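Local atomic coordinates of putative glucoamylase (PDB entry 3EU8), a protein that probably hydrolyses glycosidic bonds in starch-like or related glucans, as a putative glucoamylase. Residues 182-187 with 191-196. Sequence-based numbering, arbitrary orientation.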
loop_
_atom_site.group_PDB
_atom_site.type_symbol
_atom_site.label_atom_id
_atom_site.label_comp_id
_atom_site.label_asym_id
_atom_site.label_seq_id
_atom_site.Cartn_x
_atom_site.Cartn_y
_atom_site.Cartn_z
ATOM N N VAL A 182 10.536 -15.316 -13.935
ATOM C CA VAL A 182 9.737 -14.098 -13.798
ATOM C C VAL A 182 8.433 -14.503 -13.131
ATOM O O VAL A 182 8.053 -15.688 -13.185
ATOM C CB VAL A 182 9.477 -13.427 -15.170
ATOM C CG1 VAL A 182 8.681 -14.378 -16.066
ATOM C CG2 VAL A 182 8.782 -12.045 -14.975
ATOM N N LEU A 183 7.750 -13.531 -12.515
ATOM C CA LEU A 183 6.391 -13.717 -11.997
ATOM C C LEU A 183 5.366 -12.996 -12.877
ATOM O O LEU A 183 5.577 -11.847 -13.279
ATOM C CB LEU A 183 6.281 -13.234 -10.544
ATOM C CG LEU A 183 7.081 -14.074 -9.557
ATOM C CD1 LEU A 183 7.191 -13.381 -8.213
ATOM C CD2 LEU A 183 6.539 -15.506 -9.398
ATOM N N TYR A 184 4.266 -13.693 -13.161
ATOM C CA TYR A 184 3.094 -13.130 -13.813
ATOM C C TYR A 184 2.091 -12.623 -12.767
ATOM O O TYR A 184 1.935 -13.226 -11.721
ATOM C CB TYR A 184 2.430 -14.169 -14.702
ATOM C CG TYR A 184 3.146 -14.365 -15.984
ATOM C CD1 TYR A 184 4.379 -15.009 -16.002
ATOM C CD2 TYR A 184 2.652 -13.846 -17.173
ATOM C CE1 TYR A 184 5.081 -15.153 -17.170
ATOM C CE2 TYR A 184 3.338 -14.018 -18.355
ATOM C CZ TYR A 184 4.564 -14.667 -18.344
ATOM O OH TYR A 184 5.294 -14.867 -19.507
ATOM N N TRP A 185 1.474 -11.495 -13.068
ATOM C CA TRP A 185 0.581 -10.778 -12.178
ATOM C C TRP A 185 -0.714 -11.591 -11.919
ATOM O O TRP A 185 -1.202 -11.649 -10.797
ATOM C CB TRP A 185 0.255 -9.406 -12.836
ATOM C CG TRP A 185 -0.390 -8.371 -11.986
ATOM C CD1 TRP A 185 -1.538 -8.496 -11.232
ATOM C CD2 TRP A 185 0.062 -7.019 -11.803
ATOM N NE1 TRP A 185 -1.817 -7.308 -10.595
ATOM C CE2 TRP A 185 -0.854 -6.383 -10.928
ATOM C CE3 TRP A 185 1.152 -6.282 -12.294
ATOM C CZ2 TRP A 185 -0.703 -5.036 -10.515
ATOM C CZ3 TRP A 185 1.302 -4.941 -11.886
ATOM C CH2 TRP A 185 0.382 -4.343 -10.997
ATOM N N HIS A 186 -1.235 -12.217 -12.970
ATOM C CA HIS A 186 -2.548 -12.846 -12.948
ATOM C C HIS A 186 -2.510 -14.299 -13.421
ATOM O O HIS A 186 -1.639 -14.667 -14.209
ATOM C CB HIS A 186 -3.562 -12.139 -13.879
ATOM C CG HIS A 186 -3.495 -10.644 -13.894
ATOM N ND1 HIS A 186 -2.762 -9.940 -14.832
ATOM C CD2 HIS A 186 -4.131 -9.715 -13.136
ATOM C CE1 HIS A 186 -2.927 -8.643 -14.627
ATOM N NE2 HIS A 186 -3.733 -8.479 -13.587
ATOM N N TRP A 187 -3.484 -15.079 -12.942
ATOM C CA TRP A 187 -3.851 -16.374 -13.498
ATOM C C TRP A 187 -5.340 -16.602 -13.293
ATOM O O TRP A 187 -5.866 -16.359 -12.216
ATOM C CB TRP A 187 -3.072 -17.523 -12.865
ATOM C CG TRP A 187 -3.520 -18.863 -13.365
ATOM C CD1 TRP A 187 -3.190 -19.443 -14.550
ATOM C CD2 TRP A 187 -4.400 -19.788 -12.695
ATOM N NE1 TRP A 187 -3.820 -20.668 -14.664
ATOM C CE2 TRP A 187 -4.568 -20.900 -13.547
ATOM C CE3 TRP A 187 -5.081 -19.768 -11.470
ATOM C CZ2 TRP A 187 -5.370 -22.001 -13.204
ATOM C CZ3 TRP A 187 -5.874 -20.858 -11.133
ATOM C CH2 TRP A 187 -5.998 -21.968 -11.991
ATOM N N TYR A 191 -9.440 -18.339 -18.086
ATOM C CA TYR A 191 -8.647 -17.709 -19.139
ATOM C C TYR A 191 -7.171 -17.974 -19.055
ATOM O O TYR A 191 -6.424 -17.435 -19.864
ATOM C CB TYR A 191 -8.855 -16.189 -19.132
ATOM C CG TYR A 191 -10.277 -15.774 -19.417
ATOM C CD1 TYR A 191 -10.754 -15.713 -20.719
ATOM C CD2 TYR A 191 -11.141 -15.462 -18.385
ATOM C CE1 TYR A 191 -12.060 -15.342 -20.982
ATOM C CE2 TYR A 191 -12.432 -15.081 -18.631
ATOM C CZ TYR A 191 -12.891 -15.030 -19.936
ATOM O OH TYR A 191 -14.189 -14.659 -20.176
ATOM N N GLY A 192 -6.727 -18.770 -18.080
ATOM C CA GLY A 192 -5.301 -19.093 -17.956
ATOM C C GLY A 192 -4.343 -17.905 -17.838
ATOM O O GLY A 192 -4.455 -17.073 -16.924
ATOM N N TRP A 193 -3.393 -17.824 -18.766
ATOM C CA TRP A 193 -2.352 -16.791 -18.726
ATOM C C TRP A 193 -2.624 -15.629 -19.701
ATOM O O TRP A 193 -1.717 -14.844 -20.011
ATOM C CB TRP A 193 -1.002 -17.426 -19.017
ATOM C CG TRP A 193 -0.699 -18.568 -18.100
ATOM C CD1 TRP A 193 -0.776 -19.916 -18.378
ATOM C CD2 TRP A 193 -0.280 -18.468 -16.744
ATOM N NE1 TRP A 193 -0.427 -20.641 -17.271
ATOM C CE2 TRP A 193 -0.128 -19.777 -16.253
ATOM C CE3 TRP A 193 -0.067 -17.395 -15.879
ATOM C CZ2 TRP A 193 0.256 -20.031 -14.952
ATOM C CZ3 TRP A 193 0.324 -17.654 -14.601
ATOM C CH2 TRP A 193 0.479 -18.952 -14.146
ATOM N N GLU A 194 -3.865 -15.515 -20.171
ATOM C CA GLU A 194 -4.185 -14.581 -21.248
ATOM C C GLU A 194 -3.981 -13.107 -20.877
ATOM O O GLU A 194 -3.766 -12.275 -21.764
ATOM C CB GLU A 194 -5.605 -14.802 -21.750
ATOM C CG GLU A 194 -5.762 -15.990 -22.694
ATOM C CD GLU A 194 -7.220 -16.175 -23.145
ATOM O OE1 GLU A 194 -7.887 -15.144 -23.419
ATOM O OE2 GLU A 194 -7.688 -17.341 -23.216
HETATM N N MSE A 195 -4.051 -12.772 -19.590
HETATM C CA MSE A 195 -3.732 -11.399 -19.163
HETATM C C MSE A 195 -2.269 -11.105 -19.490
HETATM O O MSE A 195 -1.920 -9.986 -19.851
HETATM C CB MSE A 195 -3.991 -11.170 -17.675
HETATM C CG MSE A 195 -5.446 -11.128 -17.261
HETATM SE SE MSE A 195 -6.388 -9.561 -17.915
HETATM C CE MSE A 195 -5.361 -8.148 -16.981
ATOM N N ASN A 196 -1.421 -12.117 -19.353
ATOM C CA ASN A 196 -0.064 -12.058 -19.864
ATOM C C ASN A 196 0.760 -10.842 -19.416
ATOM O O ASN A 196 1.271 -10.093 -20.224
ATOM C CB ASN A 196 -0.137 -12.093 -21.389
ATOM C CG ASN A 196 1.206 -12.338 -22.020
ATOM O OD1 ASN A 196 2.075 -12.947 -21.411
ATOM N ND2 ASN A 196 1.382 -11.864 -23.244
HETATM O O HOH W 1 4.651 -13.606 -21.778
HETATM O O HOH W 2 -1.662 -14.159 -16.869
#
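Trp193 lies between Trp187 and Tyr184 in an aromatic cluster, with Trp187 against one face and Tyr184 near its rim. The pyrrole edge of Trp187 is directed at the six-membered ring of Trp193: CD1 of Trp187 sits over the centre of that ring, 3.5 Å from CZ2 of Trp193, and the planes meet at 51°. With CG of Trp187 anti to the backbone N (chi1 176°), the pyrrole is swung onto Trp193; CB of Trp187 adds an off-centre CH-pi contact to the same six-membered ring. Trp193 in turn presents its benzo edge to the face of Tyr184 in an offset edge-to-face pair, ring centres 5.9 Å apart. His177 and Trp174 extend the cluster beyond the two segments. The chain doubles back here after strand 186-187, which pairs antiparallel with 130-131 at the periphery of a chain whose family belongs to the six-hairpin glycosidases, consistent with an (alpha/alpha)6 toroid; the return runs through a type II' turn, Tyr191 to Glu194, then a type I turn, Trp193 to Asn196. No direct hydrogen bond joins 182-187 to 191-196. Instead, one water donates to O of His186 at 2.7 Å and accepts from N of Asn196. A second joins the hydroxyl of Tyr184 to OD1 of Asn196, whose amide lies nearly coplanar with the phenol ring, OD1 3.5 Å from CE2 of Tyr184 at the ring edge. Selenomethionine Met195, bent at chi2 and chi3, curls its CE over one face of the His186 imidazole, 3.4 Å from CE1 of His186, while CD1 of Trp185 touches the opposite face.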